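Local coordinates for protein NADH oxidase (Thermus thermophilus, PDB 6RVB) that reduces coenzyme A disulfide with electrons from NADH, working through a bound FAD as a class-III pyridine nucleotide-disulfide oxidoreductase, at residues 17-28 and 306-316; 30-39 and 72-81. All blocks are in the same frame, centred on the assembly; numbering follows the deposited sequence.

Interaction 1 (17-28 and 306-316). With COA (coenzyme A), chain G.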
loop_
_atom_site.group_PDB
_atom_site.type_symbol
_atom_site.label_atom_id
_atom_site.label_comp_id
_atom_site.label_asym_id
_atom_site.label_seq_id
_atom_site.Cartn_x
_atom_site.Cartn_y
_atom_site.Cartn_z
ATOM N N ALA A 17 23.600 -14.133 -4.190
ATOM C CA ALA A 17 24.612 -14.714 -3.323
ATOM C C ALA A 17 26.049 -14.306 -3.767
ATOM O O ALA A 17 26.876 -13.873 -2.941
ATOM C CB ALA A 17 24.490 -16.264 -3.273
ATOM N N ALA A 18 26.344 -14.476 -5.071
ATOM C CA ALA A 18 27.593 -14.003 -5.656
ATOM C C ALA A 18 27.818 -12.527 -5.346
ATOM O O ALA A 18 28.856 -12.154 -4.905
ATOM C CB ALA A 18 27.634 -14.233 -7.099
ATOM N N ALA A 19 26.863 -11.664 -5.511
ATOM C CA ALA A 19 27.274 -10.288 -5.460
ATOM C C ALA A 19 27.481 -9.838 -4.051
ATOM O O ALA A 19 28.333 -9.018 -3.803
ATOM C CB ALA A 19 26.257 -9.403 -6.133
ATOM N N LYS A 20 26.678 -10.358 -3.139
ATOM C CA LYS A 20 26.665 -9.902 -1.775
ATOM C C LYS A 20 27.888 -10.504 -1.116
ATOM O O LYS A 20 28.586 -9.825 -0.410
ATOM C CB LYS A 20 25.388 -10.369 -1.090
ATOM C CG LYS A 20 25.267 -10.117 0.383
ATOM C CD LYS A 20 25.368 -8.617 0.624
ATOM C CE LYS A 20 25.089 -8.308 2.059
ATOM N NZ LYS A 20 25.161 -6.852 2.317
ATOM N N ALA A 21 28.166 -11.771 -1.318
ATOM C CA ALA A 21 29.436 -12.321 -0.811
ATOM C C ALA A 21 30.620 -11.516 -1.202
ATOM O O ALA A 21 31.462 -11.248 -0.386
ATOM C CB ALA A 21 29.711 -13.744 -1.301
ATOM N N LYS A 22 30.724 -11.182 -2.476
ATOM C CA LYS A 22 31.931 -10.522 -2.917
ATOM C C LYS A 22 32.035 -9.137 -2.304
ATOM O O LYS A 22 33.110 -8.677 -1.965
ATOM C CB LYS A 22 32.047 -10.520 -4.440
ATOM C CG LYS A 22 33.219 -9.848 -5.010
ATOM C CD LYS A 22 34.455 -10.660 -4.611
ATOM C CE LYS A 22 35.746 -10.198 -5.260
ATOM N NZ LYS A 22 36.669 -11.324 -5.261
ATOM N N ARG A 23 30.905 -8.484 -2.141
ATOM C CA ARG A 23 30.860 -7.148 -1.551
ATOM C C ARG A 23 31.345 -7.191 -0.125
ATOM O O ARG A 23 32.008 -6.297 0.350
ATOM C CB ARG A 23 29.443 -6.539 -1.667
ATOM C CG ARG A 23 29.162 -5.217 -0.963
ATOM C CD ARG A 23 27.725 -4.526 -1.217
ATOM N NE ARG A 23 27.240 -5.017 -2.484
ATOM C CZ ARG A 23 26.134 -5.757 -2.670
ATOM N NH1 ARG A 23 25.285 -6.049 -1.668
ATOM N NH2 ARG A 23 25.876 -6.193 -3.909
ATOM N N GLU A 24 31.033 -8.266 0.549
ATOM C CA GLU A 24 30.971 -8.177 1.946
ATOM C C GLU A 24 32.324 -8.688 2.377
ATOM O O GLU A 24 32.823 -8.386 3.458
ATOM C CB GLU A 24 29.748 -8.980 2.413
ATOM C CG GLU A 24 29.172 -8.508 3.669
ATOM C CD GLU A 24 28.682 -7.092 3.621
ATOM O OE1 GLU A 24 29.020 -6.328 4.567
ATOM O OE2 GLU A 24 27.939 -6.758 2.660
ATOM N N ASN A 25 32.947 -9.451 1.507
ATOM C CA ASN A 25 34.287 -9.955 1.783
ATOM C C ASN A 25 35.095 -10.187 0.519
ATOM O O ASN A 25 35.040 -11.256 -0.070
ATOM C CB ASN A 25 34.245 -11.252 2.581
ATOM C CG ASN A 25 35.630 -11.959 2.627
ATOM O OD1 ASN A 25 36.573 -11.424 2.132
ATOM N ND2 ASN A 25 35.730 -13.118 3.234
ATOM N N PRO A 26 35.836 -9.185 0.099
ATOM C CA PRO A 26 36.429 -9.178 -1.240
ATOM C C PRO A 26 37.528 -10.187 -1.381
ATOM O O PRO A 26 37.882 -10.573 -2.480
ATOM C CB PRO A 26 36.960 -7.768 -1.390
ATOM C CG PRO A 26 36.067 -6.944 -0.527
ATOM C CD PRO A 26 35.718 -7.839 0.668
ATOM N N GLU A 27 38.038 -10.658 -0.264
ATOM C CA GLU A 27 39.047 -11.722 -0.279
ATOM C C GLU A 27 38.609 -12.966 -1.015
ATOM O O GLU A 27 39.418 -13.731 -1.475
ATOM C CB GLU A 27 39.421 -12.167 1.149
ATOM C CG GLU A 27 40.412 -11.319 1.931
ATOM C CD GLU A 27 41.341 -10.509 1.045
ATOM O OE1 GLU A 27 42.444 -11.036 0.787
ATOM O OE2 GLU A 27 40.986 -9.359 0.616
ATOM N N LEU A 28 37.312 -13.216 -1.019
ATOM C CA LEU A 28 36.718 -14.453 -1.481
ATOM C C LEU A 28 36.986 -14.616 -2.939
ATOM O O LEU A 28 36.957 -13.649 -3.679
ATOM C CB LEU A 28 35.207 -14.355 -1.253
ATOM C CG LEU A 28 34.687 -14.872 0.081
ATOM C CD1 LEU A 28 33.202 -14.564 0.200
ATOM C CD2 LEU A 28 34.919 -16.349 0.089
ATOM N N GLY A 306 19.436 -15.615 -1.475
ATOM C CA GLY A 306 20.772 -15.417 -1.985
ATOM C C GLY A 306 21.550 -14.396 -1.160
ATOM O O GLY A 306 22.713 -14.653 -0.772
ATOM N N ARG A 307 20.947 -13.234 -0.880
ATOM C CA ARG A 307 21.641 -12.280 -0.036
ATOM C C ARG A 307 22.096 -12.884 1.292
ATOM O O ARG A 307 23.181 -12.592 1.754
ATOM C CB ARG A 307 20.755 -11.110 0.233
ATOM C CG ARG A 307 21.462 -10.022 0.908
ATOM C CD ARG A 307 20.642 -8.784 0.856
ATOM N NE ARG A 307 20.827 -7.920 2.044
ATOM C CZ ARG A 307 21.490 -6.765 1.985
ATOM N NH1 ARG A 307 21.994 -6.402 0.810
ATOM N NH2 ARG A 307 21.629 -5.981 3.049
ATOM N N THR A 308 21.253 -13.717 1.904
ATOM C CA THR A 308 21.614 -14.381 3.152
ATOM C C THR A 308 22.785 -15.341 3.039
ATOM O O THR A 308 23.712 -15.274 3.832
ATOM C CB THR A 308 20.389 -15.046 3.790
ATOM O OG1 THR A 308 19.446 -14.016 4.075
ATOM C CG2 THR A 308 20.759 -15.839 5.074
ATOM N N ALA A 309 22.739 -16.238 2.055
ATOM C CA ALA A 309 23.842 -17.192 1.859
ATOM C C ALA A 309 25.132 -16.428 1.665
ATOM O O ALA A 309 26.114 -16.666 2.341
ATOM C CB ALA A 309 23.609 -18.040 0.726
ATOM N N GLY A 310 25.118 -15.484 0.747
ATOM C CA GLY A 310 26.279 -14.650 0.554
ATOM C C GLY A 310 26.840 -13.976 1.790
ATOM O O GLY A 310 28.006 -14.164 2.071
ATOM N N SER A 311 26.039 -13.157 2.487
ATOM C CA SER A 311 26.416 -12.648 3.769
ATOM C C SER A 311 26.994 -13.756 4.661
ATOM O O SER A 311 28.046 -13.572 5.233
ATOM C CB SER A 311 25.219 -12.078 4.449
ATOM O OG SER A 311 25.108 -10.740 4.105
ATOM N N VAL A 312 26.318 -14.902 4.812
ATOM C CA VAL A 312 26.768 -15.815 5.815
ATOM C C VAL A 312 28.127 -16.277 5.464
ATOM O O VAL A 312 28.942 -16.301 6.289
ATOM C CB VAL A 312 25.847 -16.985 5.989
ATOM C CG1 VAL A 312 26.559 -18.175 6.637
ATOM C CG2 VAL A 312 24.693 -16.583 6.785
ATOM N N ILE A 313 28.335 -16.641 4.228
ATOM C CA ILE A 313 29.624 -17.013 3.683
ATOM C C ILE A 313 30.688 -15.978 3.880
ATOM O O ILE A 313 31.739 -16.331 4.275
ATOM C CB ILE A 313 29.520 -17.429 2.128
ATOM C CG1 ILE A 313 28.823 -18.801 1.972
ATOM C CG2 ILE A 313 30.869 -17.556 1.490
ATOM C CD1 ILE A 313 28.367 -19.077 0.627
ATOM N N ALA A 314 30.418 -14.720 3.609
ATOM C CA ALA A 314 31.430 -13.706 3.792
ATOM C C ALA A 314 31.782 -13.483 5.274
ATOM O O ALA A 314 32.594 -12.633 5.616
ATOM C CB ALA A 314 30.974 -12.390 3.151
ATOM N N GLY A 315 31.109 -14.204 6.151
ATOM C CA GLY A 315 31.232 -14.053 7.591
ATOM C C GLY A 315 30.465 -12.967 8.287
ATOM O O GLY A 315 30.759 -12.621 9.399
ATOM N N ARG A 316 29.513 -12.362 7.630
ATOM C CA ARG A 316 28.619 -11.507 8.329
ATOM C C ARG A 316 27.563 -12.355 9.021
ATOM O O ARG A 316 27.408 -13.543 8.732
ATOM C CB ARG A 316 27.978 -10.604 7.309
ATOM C CG ARG A 316 28.925 -9.781 6.655
ATOM C CD ARG A 316 29.181 -8.604 7.524
ATOM N NE ARG A 316 30.270 -7.786 6.978
ATOM C CZ ARG A 316 31.565 -8.108 7.009
ATOM N NH1 ARG A 316 31.973 -9.245 7.546
ATOM N NH2 ARG A 316 32.452 -7.296 6.489
HETATM N N1A COA G . 18.887 3.780 -2.659
HETATM C C2A COA G . 19.834 3.475 -1.734
HETATM N N3A COA G . 20.437 2.234 -1.662
HETATM C C4A COA G . 20.134 1.187 -2.486
HETATM C C5A COA G . 19.093 1.431 -3.516
HETATM C C6A COA G . 18.447 2.809 -3.585
HETATM N N6A COA G . 17.452 3.050 -4.547
HETATM N N7A COA G . 18.945 0.285 -4.217
HETATM C C8A COA G . 19.802 -0.599 -3.650
HETATM N N9A COA G . 20.520 -0.081 -2.626
HETATM C C1B COA G . 21.562 -0.842 -1.843
HETATM C C2B COA G . 20.970 -2.053 -1.119
HETATM O O2B COA G . 20.438 -1.546 0.121
HETATM C C3B COA G . 22.138 -3.028 -0.914
HETATM O O3B COA G . 22.783 -2.740 0.341
HETATM P P3B COA G . 24.063 -3.476 0.985
HETATM O O7A COA G . 23.775 -3.333 2.474
HETATM O O8A COA G . 24.118 -4.875 0.414
HETATM O O9A COA G . 25.221 -2.633 0.500
HETATM C C4B COA G . 23.079 -2.671 -2.034
HETATM O O4B COA G . 22.663 -1.396 -2.588
HETATM C C5B COA G . 23.109 -3.766 -3.106
HETATM O O5B COA G . 22.032 -3.553 -4.042
HETATM P P1A COA G . 22.157 -3.909 -5.616
HETATM O O1A COA G . 20.857 -3.452 -6.206
HETATM O O2A COA G . 23.515 -3.401 -6.120
HETATM O O3A COA G . 22.066 -5.533 -5.530
HETATM P P2A COA G . 23.203 -6.673 -5.601
HETATM O O4A COA G . 23.104 -7.630 -4.407
HETATM O O5A COA G . 24.580 -6.130 -6.007
HETATM O O6A COA G . 22.508 -7.351 -6.914
HETATM C CBP COA G . 21.756 -8.939 -8.462
HETATM C CCP COA G . 22.387 -8.771 -7.107
HETATM C CDP COA G . 21.512 -7.538 -9.009
HETATM C CEP COA G . 22.762 -9.613 -9.374
HETATM C CAP COA G . 20.467 -9.777 -8.182
HETATM O OAP COA G . 19.570 -9.047 -7.321
HETATM C C9P COA G . 19.703 -10.170 -9.426
HETATM O O9P COA G . 20.181 -11.016 -10.170
HETATM N N8P COA G . 18.540 -9.577 -9.738
HETATM C C7P COA G . 18.063 -9.765 -11.098
HETATM C C6P COA G . 17.236 -11.040 -11.157
HETATM C C5P COA G . 16.105 -10.703 -10.198
HETATM O O5P COA G . 16.202 -10.842 -8.985
HETATM N N4P COA G . 14.957 -10.251 -10.657
HETATM C C3P COA G . 13.823 -10.737 -9.869
HETATM C C2P COA G . 13.636 -12.266 -9.944
HETATM S S1P COA G . 12.284 -12.695 -11.135
#

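Interaction 2 (30-39 and 72-81). With FAD (flavin-adenine dinucleotide), chain E.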
loop_
_atom_site.group_PDB
_atom_site.type_symbol
_atom_site.label_atom_id
_atom_site.label_comp_id
_atom_site.label_asym_id
_atom_site.label_seq_id
_atom_site.Cartn_x
_atom_site.Cartn_y
_atom_site.Cartn_z
ATOM N N VAL A 30 35.134 -15.656 -6.088
ATOM C CA VAL A 30 33.714 -15.944 -6.323
ATOM C C VAL A 30 33.462 -16.267 -7.774
ATOM O O VAL A 30 33.646 -15.461 -8.656
ATOM C CB VAL A 30 32.777 -14.722 -5.920
ATOM C CG1 VAL A 30 31.350 -15.013 -6.188
ATOM C CG2 VAL A 30 32.905 -14.396 -4.471
ATOM N N VAL A 31 32.985 -17.446 -8.031
ATOM C CA VAL A 31 32.710 -17.790 -9.404
ATOM C C VAL A 31 31.303 -18.414 -9.626
ATOM O O VAL A 31 30.890 -19.310 -8.900
ATOM C CB VAL A 31 33.795 -18.764 -9.960
ATOM C CG1 VAL A 31 33.953 -19.994 -9.094
ATOM C CG2 VAL A 31 33.354 -19.258 -11.280
ATOM N N VAL A 32 30.607 -17.971 -10.660
ATOM C CA VAL A 32 29.263 -18.433 -10.960
ATOM C C VAL A 32 29.214 -19.275 -12.222
ATOM O O VAL A 32 29.523 -18.759 -13.253
ATOM C CB VAL A 32 28.426 -17.181 -11.280
ATOM C CG1 VAL A 32 27.034 -17.563 -11.689
ATOM C CG2 VAL A 32 28.362 -16.330 -10.096
ATOM N N TYR A 33 28.824 -20.535 -12.190
ATOM C CA TYR A 33 28.622 -21.320 -13.442
ATOM C C TYR A 33 27.113 -21.393 -13.796
ATOM O O TYR A 33 26.350 -22.108 -13.162
ATOM C CB TYR A 33 29.163 -22.764 -13.321
ATOM C CG TYR A 33 30.604 -22.859 -13.132
ATOM C CD1 TYR A 33 31.437 -22.343 -14.077
ATOM C CD2 TYR A 33 31.162 -23.430 -12.017
ATOM C CE1 TYR A 33 32.838 -22.377 -13.923
ATOM C CE2 TYR A 33 32.581 -23.470 -11.832
ATOM C CZ TYR A 33 33.392 -22.936 -12.800
ATOM O OH TYR A 33 34.733 -22.925 -12.697
ATOM N N GLU A 34 26.704 -20.683 -14.835
ATOM C CA GLU A 34 25.320 -20.607 -15.295
ATOM C C GLU A 34 25.138 -21.398 -16.589
ATOM O O GLU A 34 25.787 -21.117 -17.572
ATOM C CB GLU A 34 24.912 -19.118 -15.412
ATOM C CG GLU A 34 23.565 -18.699 -16.038
ATOM C CD GLU A 34 22.333 -19.568 -15.728
ATOM O OE1 GLU A 34 22.030 -19.850 -14.558
ATOM O OE2 GLU A 34 21.629 -19.967 -16.676
ATOM N N LYS A 35 24.275 -22.407 -16.598
ATOM C CA LYS A 35 24.126 -23.155 -17.836
ATOM C C LYS A 35 23.362 -22.524 -19.031
ATOM O O LYS A 35 23.460 -22.991 -20.133
ATOM C CB LYS A 35 23.573 -24.496 -17.547
ATOM C CG LYS A 35 22.124 -24.652 -17.654
ATOM C CD LYS A 35 21.858 -26.169 -17.538
ATOM C CE LYS A 35 20.422 -26.628 -17.556
ATOM N NZ LYS A 35 20.330 -28.141 -17.314
ATOM N N SER A 36 22.642 -21.435 -18.827
ATOM C CA SER A 36 21.773 -20.934 -19.848
ATOM C C SER A 36 22.406 -19.855 -20.673
ATOM O O SER A 36 21.751 -19.223 -21.502
ATOM C CB SER A 36 20.556 -20.337 -19.192
ATOM O OG SER A 36 20.703 -18.947 -18.912
ATOM N N GLY A 37 23.650 -19.529 -20.444
ATOM C CA GLY A 37 24.034 -18.398 -21.245
ATOM C C GLY A 37 23.319 -17.056 -21.122
ATOM O O GLY A 37 23.666 -16.140 -21.819
ATOM N N TRP A 38 22.405 -16.887 -20.185
ATOM C CA TRP A 38 22.130 -15.547 -19.656
ATOM C C TRP A 38 22.131 -15.572 -18.128
ATOM O O TRP A 38 21.782 -16.528 -17.497
ATOM C CB TRP A 38 20.757 -15.089 -20.044
ATOM C CG TRP A 38 20.459 -14.856 -21.450
ATOM C CD1 TRP A 38 20.091 -15.764 -22.380
ATOM C CD2 TRP A 38 20.389 -13.612 -22.062
ATOM N NE1 TRP A 38 19.830 -15.148 -23.557
ATOM C CE2 TRP A 38 20.011 -13.812 -23.376
ATOM C CE3 TRP A 38 20.598 -12.323 -21.620
ATOM C CZ2 TRP A 38 19.856 -12.782 -24.250
ATOM C CZ3 TRP A 38 20.454 -11.294 -22.495
ATOM C CH2 TRP A 38 20.092 -11.518 -23.789
ATOM N N VAL A 39 22.443 -14.474 -17.508
ATOM C CA VAL A 39 22.683 -14.469 -16.078
ATOM C C VAL A 39 22.049 -13.193 -15.502
ATOM O O VAL A 39 21.956 -12.154 -16.167
ATOM C CB VAL A 39 24.259 -14.589 -15.805
ATOM C CG1 VAL A 39 24.938 -13.283 -15.539
ATOM C CG2 VAL A 39 24.561 -15.539 -14.736
ATOM N N GLY A 72 34.563 -7.952 -9.550
ATOM C CA GLY A 72 35.284 -9.035 -8.919
ATOM C C GLY A 72 34.613 -10.380 -8.980
ATOM O O GLY A 72 35.065 -11.331 -8.249
ATOM N N VAL A 73 33.546 -10.469 -9.807
ATOM C CA VAL A 73 32.764 -11.726 -9.867
ATOM C C VAL A 73 32.909 -12.405 -11.180
ATOM O O VAL A 73 32.688 -11.760 -12.216
ATOM C CB VAL A 73 31.280 -11.554 -9.474
ATOM C CG1 VAL A 73 30.590 -12.833 -9.531
ATOM C CG2 VAL A 73 31.236 -11.134 -8.057
ATOM N N LEU A 74 33.344 -13.660 -11.170
ATOM C CA LEU A 74 33.575 -14.327 -12.442
ATOM C C LEU A 74 32.408 -15.149 -12.897
ATOM O O LEU A 74 32.157 -16.236 -12.303
ATOM C CB LEU A 74 34.796 -15.242 -12.448
ATOM C CG LEU A 74 35.993 -14.350 -12.232
ATOM C CD1 LEU A 74 37.146 -15.170 -11.692
ATOM C CD2 LEU A 74 36.333 -13.439 -13.466
ATOM N N VAL A 75 31.709 -14.678 -13.954
ATOM C CA VAL A 75 30.608 -15.501 -14.420
ATOM C C VAL A 75 30.823 -16.257 -15.732
ATOM O O VAL A 75 31.092 -15.690 -16.722
ATOM C CB VAL A 75 29.176 -14.822 -14.275
ATOM C CG1 VAL A 75 29.275 -13.437 -13.737
ATOM C CG2 VAL A 75 28.399 -14.823 -15.586
ATOM N N HIS A 76 30.661 -17.557 -15.731
ATOM C CA HIS A 76 30.664 -18.318 -16.957
ATOM C C HIS A 76 29.318 -18.823 -17.401
ATOM O O HIS A 76 28.791 -19.721 -16.826
ATOM C CB HIS A 76 31.602 -19.505 -16.751
ATOM C CG HIS A 76 32.957 -19.072 -16.326
ATOM N ND1 HIS A 76 33.488 -19.395 -15.099
ATOM C CD2 HIS A 76 33.839 -18.233 -16.908
ATOM C CE1 HIS A 76 34.664 -18.815 -14.952
ATOM N NE2 HIS A 76 34.884 -18.086 -16.028
ATOM N N THR A 77 28.796 -18.276 -18.478
ATOM C CA THR A 77 27.556 -18.800 -19.027
ATOM C C THR A 77 27.708 -20.044 -19.899
ATOM O O THR A 77 28.797 -20.416 -20.290
ATOM C CB THR A 77 26.838 -17.780 -19.880
ATOM O OG1 THR A 77 27.676 -17.329 -20.926
ATOM C CG2 THR A 77 26.413 -16.621 -19.068
ATOM N N ARG A 78 26.606 -20.688 -20.229
ATOM C CA ARG A 78 26.687 -21.938 -20.976
ATOM C C ARG A 78 27.683 -22.884 -20.356
ATOM O O ARG A 78 28.451 -23.513 -21.057
ATOM C CB ARG A 78 27.054 -21.717 -22.456
ATOM C CG ARG A 78 26.597 -20.359 -23.155
ATOM C CD ARG A 78 25.771 -20.565 -24.459
ATOM N NE ARG A 78 24.625 -21.431 -24.102
ATOM C CZ ARG A 78 24.517 -22.758 -24.326
ATOM N NH1 ARG A 78 25.468 -23.410 -25.007
ATOM N NH2 ARG A 78 23.422 -23.434 -23.904
ATOM N N HIS A 79 27.675 -22.979 -19.043
ATOM C CA HIS A 79 28.516 -23.937 -18.355
ATOM C C HIS A 79 27.702 -24.772 -17.429
ATOM O O HIS A 79 27.160 -24.275 -16.461
ATOM C CB HIS A 79 29.511 -23.233 -17.480
ATOM C CG HIS A 79 30.724 -22.783 -18.203
ATOM N ND1 HIS A 79 30.708 -21.731 -19.074
ATOM C CD2 HIS A 79 32.002 -23.235 -18.164
ATOM C CE1 HIS A 79 31.923 -21.551 -19.556
ATOM N NE2 HIS A 79 32.719 -22.462 -19.028
ATOM N N GLU A 80 27.611 -26.054 -17.656
ATOM C CA GLU A 80 26.717 -26.745 -16.767
ATOM C C GLU A 80 27.490 -27.599 -15.812
ATOM O O GLU A 80 28.260 -28.460 -16.269
ATOM C CB GLU A 80 25.788 -27.621 -17.544
ATOM C CG GLU A 80 25.056 -28.609 -16.700
ATOM C CD GLU A 80 24.114 -29.405 -17.548
ATOM O OE1 GLU A 80 23.194 -30.127 -17.053
ATOM O OE2 GLU A 80 24.334 -29.272 -18.757
ATOM N N VAL A 81 27.310 -27.386 -14.501
ATOM C CA VAL A 81 27.960 -28.319 -13.581
ATOM C C VAL A 81 27.210 -29.625 -13.574
ATOM O O VAL A 81 26.051 -29.654 -13.250
ATOM C CB VAL A 81 28.366 -27.744 -12.145
ATOM C CG1 VAL A 81 28.220 -26.293 -12.114
ATOM C CG2 VAL A 81 27.703 -28.474 -10.950
HETATM P PA FAD E . 15.949 -19.528 -11.829
HETATM O O1A FAD E . 14.928 -20.717 -12.229
HETATM O O2A FAD E . 15.601 -18.041 -12.049
HETATM O O5B FAD E . 17.436 -19.772 -12.540
HETATM C C5B FAD E . 18.153 -21.052 -12.478
HETATM C C4B FAD E . 19.250 -21.135 -13.541
HETATM O O4B FAD E . 20.219 -22.038 -13.036
HETATM C C3B FAD E . 18.706 -21.586 -14.886
HETATM O O3B FAD E . 18.897 -20.585 -15.950
HETATM C C2B FAD E . 19.549 -22.763 -15.128
HETATM O O2B FAD E . 19.937 -22.518 -16.482
HETATM C C1B FAD E . 20.722 -22.716 -14.101
HETATM N N9A FAD E . 21.090 -24.126 -13.731
HETATM C C8A FAD E . 20.224 -25.147 -13.419
HETATM N N7A FAD E . 20.853 -26.348 -13.292
HETATM C C5A FAD E . 22.170 -26.106 -13.506
HETATM C C6A FAD E . 23.384 -26.969 -13.499
HETATM N N6A FAD E . 23.218 -28.288 -13.185
HETATM N N1A FAD E . 24.572 -26.369 -13.792
HETATM C C2A FAD E . 24.632 -25.008 -14.062
HETATM N N3A FAD E . 23.586 -24.117 -14.095
HETATM C C4A FAD E . 22.341 -24.639 -13.810
HETATM N N1 FAD E . 8.438 -13.750 -9.211
HETATM C C2 FAD E . 7.892 -12.718 -8.492
HETATM O O2 FAD E . 8.231 -12.527 -7.285
HETATM N N3 FAD E . 7.011 -11.890 -9.086
HETATM C C4 FAD E . 6.634 -11.982 -10.410
HETATM O O4 FAD E . 5.800 -11.183 -10.989
HETATM C C4X FAD E . 7.236 -13.063 -11.253
HETATM N N5 FAD E . 6.882 -13.162 -12.585
HETATM C C5X FAD E . 7.444 -14.188 -13.301
HETATM C C6 FAD E . 7.105 -14.349 -14.668
HETATM C C7 FAD E . 7.677 -15.384 -15.435
HETATM C C7M FAD E . 7.280 -15.498 -16.881
HETATM C C8 FAD E . 8.673 -16.338 -14.814
HETATM C C8M FAD E . 9.315 -17.466 -15.577
HETATM C C9 FAD E . 8.997 -16.203 -13.447
HETATM C C9A FAD E . 8.440 -15.172 -12.638
HETATM N N10 FAD E . 8.824 -15.041 -11.247
HETATM C C10 FAD E . 8.202 -13.980 -10.539
HETATM C "C1'" FAD E . 9.731 -15.985 -10.560
HETATM C "C2'" FAD E . 11.192 -15.810 -10.834
HETATM O "O2'" FAD E . 11.498 -16.171 -12.173
HETATM C "C3'" FAD E . 11.995 -16.754 -9.983
HETATM O "O3'" FAD E . 11.429 -16.836 -8.680
HETATM C "C4'" FAD E . 13.409 -16.144 -9.960
HETATM O "O4'" FAD E . 14.041 -15.911 -11.268
HETATM C "C5'" FAD E . 14.327 -16.860 -8.949
HETATM O "O5'" FAD E . 14.994 -17.993 -9.493
HETATM P P FAD E . 16.382 -18.631 -8.966
HETATM O O1P FAD E . 17.511 -17.620 -9.067
HETATM O O2P FAD E . 16.360 -19.680 -7.830
HETATM O O3P FAD E . 16.523 -19.602 -10.258
#

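Interaction 1 (17-28 and 306-316)
Ala17 packs on Gly306 and Gly310, where helix 13-24 and helix 299-313 meet backbone to backbone, their segments running in the same N-to-C sense at a crossing angle of -30°. Ala17 CA makes a CA-H...O contact with Gly306 O at 3.2 Å, and Ala17 O lies against the CA of Gly310, where a side chain would point into the neighbouring helix.

Apolar packing takes over farther along. Ala314 CB sits against the CB atoms of Glu24 and Asn25, while Leu28 CD1 touches Ile313 CG2 at 4.0 Å, the two side chains roughly perpendicular. Ala17, Ala21 and Ile313 also rest on Met5 of strand 4-8, so the helix pair packs on the parallel sheet.

Salt bridges form a chain through Glu24. Its OE1 takes a weak bond from Arg316 NE at 3.1 Å, with carboxylate and guanidinium planes turned 75° apart; the Schellman motif at Gly315 turns the chain just before this arginine. Glu24 OE2 is met by Lys20 NZ at 2.8 Å, from above the carboxylate plane.

A further set of bonds reaches the 3'-phosphate of coenzyme A. Lys20 holds CG opposite its own N (chi1 173°) and bends at chi2, which carries NZ over one face of the Arg307 guanidinium and to 2.9 Å from COA O8A. Arg307 NH1 reaches the same O8A at 2.6 Å. Arg23 NH1 adds a weak bond to COA O8A at 2.7 Å, and COA C5B lies over one face of the Arg23 guanidinium. Three cationic groups from two helices thus converge on a single phosphate oxygen, which probably favours the doubly ionised phosphate, while Glu24 balances part of the charge on Lys20.

Interaction 2 (30-39 and 72-81)
Tyr33 and His76 run alongside each other from adjacent strands of the five-stranded parallel sheet in the Rossmann-type FAD domain, where strand 73-77 forms the edge next to strand 29-34. Their rings meet at their borders, neither over the other's face, with centroids 5.5 Å apart and planes at 26°, and Val31 CG2 stands over one face of the tyrosine. The ring of His79 is tilted little from that of Tyr33 but displaced so that the two hardly overlap, with the CB of His76 over one face of the His79 ring. Tyr33 OH is hydrogen-bonded to Asp104.

On the sheet face that carries Val32, the valines pack beneath helix 13-24 and helix 65-70. Val32 CB abuts Val75 CB at 3.9 Å, and Val39 CG1 reaches Val75 CG2 tip to tip. Backbone bonds tie the strands in parallel register, among them Val32 N to Leu74 O at 2.8 Å; beyond them His79 N binds Glu34 O at 3.0 Å.

Glu34 keeps CG trans to N (chi1 172°) and bends at chi2, which turns the carboxylate away from strand 73-77 and toward the adenosine ribose. OE2, whose modelled place is less certain, accepts from FAD O2B and O3B, while OE1 bonds to Gly10 N. With alanine in place of this glutamate, both ribose hydroxyls and the Gly10 amide would probably lose their acceptor.

Lys35 and Glu80 extend alongside each other past the adenine, joined by a weak salt bridge of 3.5 Å between Lys35 NZ and Glu80 OE1. The backbone of Val81 pairs with the adenine: its N gives a weak bond to FAD N1A, and FAD N6A donates to Val81 O at 3.1 Å, with an N-H...O angle of 162°.

How the interactions relate
The two interactions, their centres about 17 Å apart, belong to one FAD-binding domain and share its parallel sheet. Segment 17-28 leads almost directly into 30-39, then comes 72-81, and 306-316 returns much later, so interaction 2 is completed before the chain closes interaction 1. Helix 13-24 belongs to interaction 1 yet packs on the sheet of interaction 2: Ala18 CB touches Val32 CG2 at 3.7 Å, and Lys22 lies over Val73. Another flank of it meets helix 299-313. The strand pair thus shapes the adenosine end of the FAD site while the helix pair holds the coenzyme A phosphate, placing FAD and coenzyme A on one framework.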